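Local coordinates for xylosidase (Xanthomonas axonopodis pv. citri, PDB 6XN2), which probably hydrolyses xylosidic bonds of xylo-oligosaccharides as a family 43 glycoside hydrolase, and binds xylose units and a calcium ion in its central pocket, at residues S39-T44 with L334-M339; G304-H309 with F321-V326. One frame throughout, in Å; residues are numbered along the deposited sequence.

Contact 1. Residues S39-T44 with L334-M339; sequences SAPLVT and LRSIKM. With XYP (beta-D-xylopyranose), chain E.
Leu42 wedges its forked end between Ile337 and Met339, and this is the tightly packed part of the contact. Leu42 CD1 lies 3.8 Å from Ile337 CD1, and Leu42 CD2 lies 3.7 Å from Met339 SD; the leucine crosses both side chains at about a right angle. A chi1 of 70° followed by an extended chi2 carries CG and SD of Met339 to the leucine. At the backbone, Leu42 N donates to Ile337 O over 3.0 Å, nearly straight at 171°, and Pro41 CA sends a longer C-H...O contact to the same carbonyl. Ile337 O thus anchors the loop 39-44 against strand 336-342, an outer strand of a three-stranded antiparallel sheet in the GH43 five-bladed beta-propeller.

Toward Ser39 and the exposed Ala40 the interface is more polar and watered. Ser39 OG gives a 2.8 Å hydrogen bond to Met339 O, approaching from above the carbonyl plane, 50° out of it, and also pairs with Tyr322. The extended chain of Lys338 runs alongside Ser39, its NZ making a weak bond to Ser39 O; the stronger partner of the ammonium is Asp324. One water joins Ser39 N to Lys338 NZ, and another accepts from Met339 N. Arg335, just before the strand, takes no part in the packing against 39-44: its guanidinium edge meets the xylose, with a long, weak bond from Arg335 NH2 to xylose O4 (3.4 Å), while Asp67 forms a salt bridge with its NE.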
ATOM      1  N   SER A  39     -10.581   6.150  14.722  1.00 29.95           N
ATOM      2  CA  SER A  39      -9.226   5.903  15.080  1.00 30.20           C
ATOM      3  C   SER A  39      -8.515   7.178  15.318  1.00 31.62           C
ATOM      4  O   SER A  39      -8.771   8.153  14.715  1.00 34.21           O
ATOM      5  CB  SER A  39      -8.452   5.167  14.006  1.00 29.22           C
ATOM      6  OG  SER A  39      -9.092   4.058  13.516  1.00 31.94           O
ATOM      7  N   ALA A  40      -7.614   7.144  16.261  1.00 34.73           N
ATOM      8  CA  ALA A  40      -6.755   8.247  16.511  1.00 31.79           C
ATOM      9  C   ALA A  40      -5.442   7.953  15.830  1.00 34.67           C
ATOM     10  O   ALA A  40      -5.100   6.838  15.610  1.00 33.76           O
ATOM     11  CB  ALA A  40      -6.533   8.395  17.983  1.00 33.82           C
ATOM     12  N   PRO A  41      -4.713   8.974  15.466  1.00 32.53           N
ATOM     13  CA  PRO A  41      -3.410   8.808  14.867  1.00 34.10           C
ATOM     14  C   PRO A  41      -2.515   7.960  15.762  1.00 37.30           C
ATOM     15  O   PRO A  41      -2.388   8.234  16.916  1.00 35.81           O
ATOM     16  CB  PRO A  41      -2.882  10.207  14.825  1.00 34.59           C
ATOM     17  CG  PRO A  41      -4.035  11.087  14.952  1.00 35.85           C
ATOM     18  CD  PRO A  41      -5.034  10.367  15.723  1.00 38.19           C
ATOM     19  N   LEU A  42      -1.918   6.925  15.220  1.00 33.74           N
ATOM     20  CA  LEU A  42      -1.082   6.058  16.001  1.00 33.80           C
ATOM     21  C   LEU A  42       0.132   6.775  16.463  1.00 35.53           C
ATOM     22  O   LEU A  42       0.714   6.444  17.449  1.00 36.96           O
ATOM     23  CB  LEU A  42      -0.652   4.860  15.175  1.00 32.25           C
ATOM     24  CG  LEU A  42      -1.766   3.918  14.863  1.00 35.90           C
ATOM     25  CD1 LEU A  42      -1.333   2.885  13.867  1.00 37.27           C
ATOM     26  CD2 LEU A  42      -2.256   3.269  16.127  1.00 36.74           C
ATOM     27  N   VAL A  43       0.539   7.793  15.731  1.00 34.26           N
ATOM     28  CA  VAL A  43       1.645   8.641  16.121  1.00 33.74           C
ATOM     29  C   VAL A  43       1.365  10.058  15.703  1.00 38.03           C
ATOM     30  O   VAL A  43       0.697  10.282  14.753  1.00 34.31           O
ATOM     31  CB  VAL A  43       2.996   8.265  15.546  1.00 38.77           C
ATOM     32  CG1 VAL A  43       3.618   7.097  16.256  1.00 39.15           C
ATOM     33  CG2 VAL A  43       2.916   8.046  14.077  1.00 40.02           C
ATOM     34  N   THR A  44       1.881  11.014  16.446  1.00 37.07           N
ATOM     35  CA  THR A  44       1.641  12.390  16.123  1.00 34.29           C
ATOM     36  C   THR A  44       2.856  13.226  16.090  1.00 37.04           C
ATOM     37  O   THR A  44       2.757  14.350  15.759  1.00 38.97           O
ATOM     38  CB  THR A  44       0.738  13.094  17.133  1.00 35.40           C
ATOM     39  OG1 THR A  44       1.308  12.982  18.424  1.00 36.42           O
ATOM     40  CG2 THR A  44      -0.584  12.512  17.141  1.00 34.89           C
ATOM     41  N   LEU A 334       0.084  15.882   4.159  1.00 33.87           N
ATOM     42  CA  LEU A 334       0.545  15.668   5.532  1.00 32.41           C
ATOM     43  C   LEU A 334      -0.411  14.733   6.259  1.00 33.43           C
ATOM     44  O   LEU A 334      -1.466  15.149   6.745  1.00 31.04           O
ATOM     45  CB  LEU A 334       0.666  17.000   6.274  1.00 34.05           C
ATOM     46  CG  LEU A 334       1.577  18.029   5.598  1.00 39.13           C
ATOM     47  CD1 LEU A 334       1.531  19.356   6.349  1.00 39.80           C
ATOM     48  CD2 LEU A 334       3.011  17.503   5.488  1.00 37.57           C
ATOM     49  N   ARG A 335      -0.088  13.478   6.327  1.00 32.27           N
ATOM     50  CA  ARG A 335      -1.011  12.542   6.852  1.00 31.17           C
ATOM     51  C   ARG A 335      -0.622  11.936   8.184  1.00 33.08           C
ATOM     52  O   ARG A 335       0.456  12.119   8.628  1.00 31.68           O
ATOM     53  CB  ARG A 335      -1.122  11.452   5.783  1.00 30.64           C
ATOM     54  CG  ARG A 335      -1.500  11.997   4.418  1.00 30.89           C
ATOM     55  CD  ARG A 335      -1.237  11.084   3.236  1.00 31.33           C
ATOM     56  NE  ARG A 335       0.136  11.068   2.846  1.00 28.99           N
ATOM     57  CZ  ARG A 335       0.598  10.540   1.729  1.00 34.74           C
ATOM     58  NH1 ARG A 335      -0.199   9.963   0.873  1.00 31.91           N
ATOM     59  NH2 ARG A 335       1.869  10.579   1.477  1.00 35.53           N
ATOM     60  N   SER A 336      -1.421  11.014   8.686  1.00 25.90           N
ATOM     61  CA  SER A 336      -1.099  10.230   9.873  1.00 29.86           C
ATOM     62  C   SER A 336      -1.742   8.859   9.729  1.00 27.79           C
ATOM     63  O   SER A 336      -2.894   8.752   9.307  1.00 25.89           O
ATOM     64  CB  SER A 336      -1.593  10.916  11.153  1.00 31.12           C
ATOM     65  OG  SER A 336      -2.976  10.662  11.338  1.00 35.32           O
ATOM     66  N   ILE A 337      -1.015   7.808  10.091  1.00 26.87           N
ATOM     67  CA  ILE A 337      -1.576   6.472   9.959  1.00 29.64           C
ATOM     68  C   ILE A 337      -2.463   6.107  11.146  1.00 30.08           C
ATOM     69  O   ILE A 337      -2.334   6.656  12.242  1.00 30.73           O
ATOM     70  CB  ILE A 337      -0.485   5.402   9.778  1.00 27.95           C
ATOM     71  CG1 ILE A 337       0.339   5.228  11.059  1.00 30.35           C
ATOM     72  CG2 ILE A 337       0.367   5.731   8.539  1.00 25.27           C
ATOM     73  CD1 ILE A 337       1.121   3.922  11.110  1.00 29.29           C
ATOM     74  N   LYS A 338      -3.384   5.185  10.894  1.00 27.47           N
ATOM     75  CA  LYS A 338      -4.388   4.779  11.859  1.00 30.51           C
ATOM     76  C   LYS A 338      -4.613   3.278  11.751  1.00 28.71           C
ATOM     77  O   LYS A 338      -4.213   2.655  10.765  1.00 30.88           O
ATOM     78  CB  LYS A 338      -5.700   5.524  11.601  1.00 27.41           C
ATOM     79  CG  LYS A 338      -5.612   7.031  11.735  1.00 28.49           C
ATOM     80  CD  LYS A 338      -6.966   7.674  11.439  1.00 28.65           C
ATOM     81  CE  LYS A 338      -7.089   9.038  12.097  1.00 28.31           C
ATOM     82  NZ  LYS A 338      -8.459   9.602  11.901  1.00 28.02           N
ATOM     83  N   MET A 339      -5.285   2.689  12.708  1.00 28.71           N
ATOM     84  CA  MET A 339      -5.659   1.286  12.634  1.00 30.12           C
ATOM     85  C   MET A 339      -7.057   1.074  13.162  1.00 31.63           C
ATOM     86  O   MET A 339      -7.507   1.830  13.941  1.00 29.17           O
ATOM     87  CB  MET A 339      -4.696   0.378  13.373  1.00 29.84           C
ATOM     88  CG  MET A 339      -4.734   0.511  14.856  1.00 35.84           C
ATOM     89  SD  MET A 339      -3.340  -0.286  15.650  1.00 39.80           S
ATOM     90  CE  MET A 339      -3.667  -1.950  15.228  1.00 30.98           C
TER
HETATM   91  O1  XYP E 402      -0.171   8.750  -4.699  1.00 38.05           O
HETATM   92  C1  XYP E 402       0.209   8.445  -3.377  1.00 41.49           C
HETATM   93  C2  XYP E 402       1.073   7.202  -3.405  1.00 41.04           C
HETATM   94  C3  XYP E 402       1.858   7.017  -2.146  1.00 36.80           C
HETATM   95  C4  XYP E 402       2.549   8.307  -1.760  1.00 39.65           C
HETATM   96  C5  XYP E 402       1.529   9.404  -1.661  1.00 38.44           C
HETATM   97  O2  XYP E 402       0.318   6.014  -3.595  1.00 38.59           O
HETATM   98  O3  XYP E 402       2.780   6.035  -2.514  1.00 35.56           O
HETATM   99  O4  XYP E 402       3.147   8.173  -0.511  1.00 38.52           O
HETATM  100  O5  XYP E 402       0.877   9.579  -2.886  1.00 41.42           O
HETATM  101  O   HOH W   1     -10.549   7.372  11.729  1.00 29.21           O
HETATM  102  O   HOH W   2      -5.152   4.371  15.132  1.00 32.77           O

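Contact 2. Residues G304-H309 with F321-V326; sequences GWTTHH and FYHDSV. With CA (calcium ion), chain D.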
ATOM      1  N   GLY A 304      -8.595  13.924   3.204  1.00 30.03           N
ATOM      2  CA  GLY A 304      -7.390  14.002   2.425  1.00 30.77           C
ATOM      3  C   GLY A 304      -7.634  13.264   1.128  1.00 27.46           C
ATOM      4  O   GLY A 304      -8.304  12.305   1.117  1.00 30.83           O
ATOM      5  N   TRP A 305      -7.029  13.689   0.051  1.00 30.34           N
ATOM      6  CA  TRP A 305      -7.354  13.074  -1.234  1.00 29.07           C
ATOM      7  C   TRP A 305      -6.966  11.600  -1.275  1.00 27.53           C
ATOM      8  O   TRP A 305      -7.754  10.761  -1.705  1.00 29.12           O
ATOM      9  CB  TRP A 305      -6.675  13.816  -2.381  1.00 28.76           C
ATOM     10  CG  TRP A 305      -7.270  13.505  -3.726  1.00 29.66           C
ATOM     11  CD1 TRP A 305      -8.231  14.226  -4.384  1.00 30.89           C
ATOM     12  CD2 TRP A 305      -6.949  12.395  -4.582  1.00 28.14           C
ATOM     13  NE1 TRP A 305      -8.525  13.636  -5.586  1.00 31.28           N
ATOM     14  CE2 TRP A 305      -7.753  12.512  -5.734  1.00 29.74           C
ATOM     15  CE3 TRP A 305      -6.062  11.315  -4.483  1.00 29.80           C
ATOM     16  CZ2 TRP A 305      -7.695  11.592  -6.785  1.00 31.94           C
ATOM     17  CZ3 TRP A 305      -6.006  10.397  -5.529  1.00 30.60           C
ATOM     18  CH2 TRP A 305      -6.820  10.543  -6.663  1.00 29.61           C
ATOM     19  N   THR A 306      -5.761  11.286  -0.814  1.00 26.59           N
ATOM     20  CA  THR A 306      -5.259   9.919  -0.915  1.00 27.61           C
ATOM     21  C   THR A 306      -5.837   8.990   0.148  1.00 29.67           C
ATOM     22  O   THR A 306      -6.297   9.425   1.207  1.00 25.86           O
ATOM     23  CB  THR A 306      -3.715   9.866  -0.827  1.00 23.29           C
ATOM     24  OG1 THR A 306      -3.287  10.039   0.532  1.00 26.82           O
ATOM     25  CG2 THR A 306      -3.092  10.933  -1.710  1.00 27.90           C
ATOM     26  N   THR A 307      -5.766   7.698  -0.131  1.00 27.20           N
ATOM     27  CA  THR A 307      -6.162   6.655   0.776  1.00 25.38           C
ATOM     28  C   THR A 307      -5.239   5.469   0.511  1.00 28.01           C
ATOM     29  O   THR A 307      -5.026   5.129  -0.592  1.00 23.63           O
ATOM     30  CB  THR A 307      -7.656   6.320   0.708  1.00 26.47           C
ATOM     31  OG1 THR A 307      -7.984   5.365   1.698  1.00 25.97           O
ATOM     32  CG2 THR A 307      -8.033   5.801  -0.610  1.00 26.97           C
ATOM     33  N   HIS A 308      -4.658   4.904   1.552  1.00 27.23           N
ATOM     34  CA  HIS A 308      -3.729   3.813   1.408  1.00 25.99           C
ATOM     35  C   HIS A 308      -3.819   2.923   2.621  1.00 29.13           C
ATOM     36  O   HIS A 308      -4.113   3.392   3.663  1.00 25.85           O
ATOM     37  CB  HIS A 308      -2.345   4.376   1.334  1.00 28.84           C
ATOM     38  CG  HIS A 308      -1.400   3.557   0.538  1.00 27.02           C
ATOM     39  ND1 HIS A 308      -1.101   3.860  -0.755  1.00 29.39           N
ATOM     40  CD2 HIS A 308      -0.629   2.508   0.866  1.00 28.16           C
ATOM     41  CE1 HIS A 308      -0.229   2.997  -1.210  1.00 33.82           C
ATOM     42  NE2 HIS A 308       0.065   2.164  -0.249  1.00 25.00           N
ATOM     43  N   HIS A 309      -3.504   1.651   2.488  1.00 25.41           N
ATOM     44  CA  HIS A 309      -3.702   0.768   3.602  1.00 29.10           C
ATOM     45  C   HIS A 309      -2.985  -0.551   3.586  1.00 25.33           C
ATOM     46  O   HIS A 309      -2.331  -0.875   2.660  1.00 26.15           O
ATOM     47  CB  HIS A 309      -5.158   0.353   3.536  1.00 25.72           C
ATOM     48  CG  HIS A 309      -5.408  -0.745   2.552  1.00 27.26           C
ATOM     49  ND1 HIS A 309      -5.084  -0.638   1.227  1.00 24.82           N
ATOM     50  CD2 HIS A 309      -5.836  -2.010   2.725  1.00 28.16           C
ATOM     51  CE1 HIS A 309      -5.367  -1.766   0.617  1.00 29.50           C
ATOM     52  NE2 HIS A 309      -5.816  -2.616   1.504  1.00 26.33           N
ATOM     53  N   PHE A 321      -5.000  -1.157   8.561  1.00 26.27           N
ATOM     54  CA  PHE A 321      -4.165   0.014   8.788  1.00 25.77           C
ATOM     55  C   PHE A 321      -4.390   0.973   7.640  1.00 28.04           C
ATOM     56  O   PHE A 321      -4.391   0.564   6.485  1.00 26.52           O
ATOM     57  CB  PHE A 321      -2.692  -0.369   8.893  1.00 26.99           C
ATOM     58  CG  PHE A 321      -2.362  -1.146  10.127  1.00 28.43           C
ATOM     59  CD1 PHE A 321      -2.677  -2.490  10.216  1.00 30.32           C
ATOM     60  CD2 PHE A 321      -1.741  -0.530  11.202  1.00 30.39           C
ATOM     61  CE1 PHE A 321      -2.373  -3.216  11.361  1.00 29.11           C
ATOM     62  CE2 PHE A 321      -1.435  -1.250  12.347  1.00 31.06           C
ATOM     63  CZ  PHE A 321      -1.756  -2.593  12.420  1.00 28.83           C
ATOM     64  N   TYR A 322      -4.603   2.242   7.946  1.00 24.26           N
ATOM     65  CA  TYR A 322      -4.907   3.202   6.900  1.00 24.59           C
ATOM     66  C   TYR A 322      -4.373   4.551   7.322  1.00 30.03           C
ATOM     67  O   TYR A 322      -3.655   4.642   8.322  1.00 24.80           O
ATOM     68  CB  TYR A 322      -6.415   3.251   6.625  1.00 25.92           C
ATOM     69  CG  TYR A 322      -7.266   3.675   7.804  1.00 26.24           C
ATOM     70  CD1 TYR A 322      -7.512   2.802   8.864  1.00 27.41           C
ATOM     71  CD2 TYR A 322      -7.852   4.943   7.846  1.00 27.48           C
ATOM     72  CE1 TYR A 322      -8.288   3.189   9.946  1.00 28.29           C
ATOM     73  CE2 TYR A 322      -8.635   5.340   8.923  1.00 26.80           C
ATOM     74  CZ  TYR A 322      -8.853   4.456   9.968  1.00 31.30           C
ATOM     75  OH  TYR A 322      -9.628   4.841  11.040  1.00 26.82           O
ATOM     76  N   HIS A 323      -4.694   5.596   6.566  1.00 26.56           N
ATOM     77  CA  HIS A 323      -4.305   6.939   6.979  1.00 27.58           C
ATOM     78  C   HIS A 323      -5.353   7.983   6.606  1.00 27.80           C
ATOM     79  O   HIS A 323      -6.244   7.731   5.790  1.00 27.58           O
ATOM     80  CB  HIS A 323      -2.931   7.319   6.388  1.00 26.41           C
ATOM     81  CG  HIS A 323      -2.931   7.564   4.906  1.00 28.82           C
ATOM     82  ND1 HIS A 323      -2.132   6.854   4.034  1.00 27.58           N
ATOM     83  CD2 HIS A 323      -3.607   8.460   4.147  1.00 27.03           C
ATOM     84  CE1 HIS A 323      -2.328   7.293   2.803  1.00 28.87           C
ATOM     85  NE2 HIS A 323      -3.226   8.261   2.843  1.00 26.02           N
ATOM     86  N   ASP A 324      -5.261   9.155   7.221  1.00 26.51           N
ATOM     87  CA  ASP A 324      -6.009  10.304   6.727  1.00 26.54           C
ATOM     88  C   ASP A 324      -5.275  11.594   7.062  1.00 31.56           C
ATOM     89  O   ASP A 324      -4.161  11.570   7.599  1.00 27.93           O
ATOM     90  CB  ASP A 324      -7.450  10.322   7.270  1.00 28.55           C
ATOM     91  CG  ASP A 324      -7.546  10.555   8.785  1.00 30.56           C
ATOM     92  OD1 ASP A 324      -6.630  11.125   9.417  1.00 29.25           O
ATOM     93  OD2 ASP A 324      -8.596  10.176   9.345  1.00 28.00           O
ATOM     94  N   SER A 325      -5.905  12.717   6.752  1.00 25.74           N
ATOM     95  CA  SER A 325      -5.252  14.008   6.893  1.00 29.96           C
ATOM     96  C   SER A 325      -5.866  14.862   7.998  1.00 32.72           C
ATOM     97  O   SER A 325      -5.760  16.084   7.965  1.00 32.53           O
ATOM     98  CB  SER A 325      -5.309  14.761   5.561  1.00 33.41           C
ATOM     99  OG  SER A 325      -4.516  14.117   4.579  1.00 30.45           O
ATOM    100  N   VAL A 326      -6.502  14.223   8.975  1.00 31.96           N
ATOM    101  CA  VAL A 326      -7.213  14.969  10.009  1.00 33.83           C
ATOM    102  C   VAL A 326      -6.232  15.710  10.914  1.00 33.74           C
ATOM    103  O   VAL A 326      -6.424  16.886  11.201  1.00 34.44           O
ATOM    104  CB  VAL A 326      -8.125  14.047  10.853  1.00 32.27           C
ATOM    105  CG1 VAL A 326      -8.650  14.783  12.079  1.00 35.35           C
ATOM    106  CG2 VAL A 326      -9.285  13.539  10.002  1.00 26.61           C
TER
HETATM  107 CA    CA D 401       1.227  -0.141   0.217  1.00 32.72          CA
HETATM  108  O   HOH W   3      -4.068  12.375   1.616  1.00 29.13           O
HETATM  109  O   HOH W   4      -6.312   5.693   4.008  1.00 24.46           O
HETATM  110  O   HOH W   5      -1.213  -1.139   0.001  1.00 29.54           O
HETATM  111  O   HOH W   6       0.894  -1.097  -2.212  1.00 23.62           O
HETATM  112  O   HOH W   7       2.519  -2.321   0.791  1.00 28.69           O
HETATM  113  O   HOH W   8       3.468   0.252  -1.120  1.00 24.89           O
HETATM  114  O   HOH W   9       2.811   1.088   1.924  1.00 22.45           O
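His323 reaches across to Thr306 and His308 and meets them with different parts of its ring. At the ring edge, His323 NE2 lies 2.9 Å from Thr306 OG1 in a hydrogen bond whose donor could be either atom; the two side chains cross at about a right angle. Over one face sits the backbone N of His308, 3.6 Å from His323 CE1, and CB of His308 approaches that same carbon to 3.3 Å. A chi1 of 71° sets CG of His323 between its own backbone N and carbonyl carbon, which swings the imidazole over to the loop. The rotation of the ring is then fixed from two ends, because ND1 is hydrogen-bonded to Asp50 N while NE2 is held by Thr306. Thr306 OG1 is itself shared with Arg335 NH1 and with a water.

His308 turns the other way. Its ring leads off from the strand, and His308 NE2 binds the calcium ion in the ring plane at 2.6 Å; five waters and one further ligand complete the shell. Where the backbones run almost antiparallel, 169° apart, no direct backbone hydrogen bond joins the two segments. Instead a water is hydrogen-bonded to His308 N, His323 N and Thr307 OG1, and Tyr322 CA makes a C-H...O contact with His308 O (3.3 Å). Behind the metal-binding histidine there is thus a second shell, with His323 backing His308 at the xylose pocket: the arrangement belongs to the axial calcium site of a GH43 beta-propeller.

How the contacts relate
From the N terminus, the chain leaves helix 29-36, passes through residues 39-44 and enters strand 47-56; the other half of contact 1 comes only after 289 intervening residues, so contact 1 closes a very long loop. Contact 2 lies wholly inside it: residues 304-309 and 321-326 close a short loop of 11 residues, mostly the hairpin strands 310-314 and 317-324. Strand 336-342 then pairs with 317-324, and there the two contacts touch. Ser336 O packs 3.3 Å from His323 CB, and Met339 CE packs on Phe321 CZ. The three-stranded sheet is thereby tied outward to the N-terminal loop and inward to the calcium.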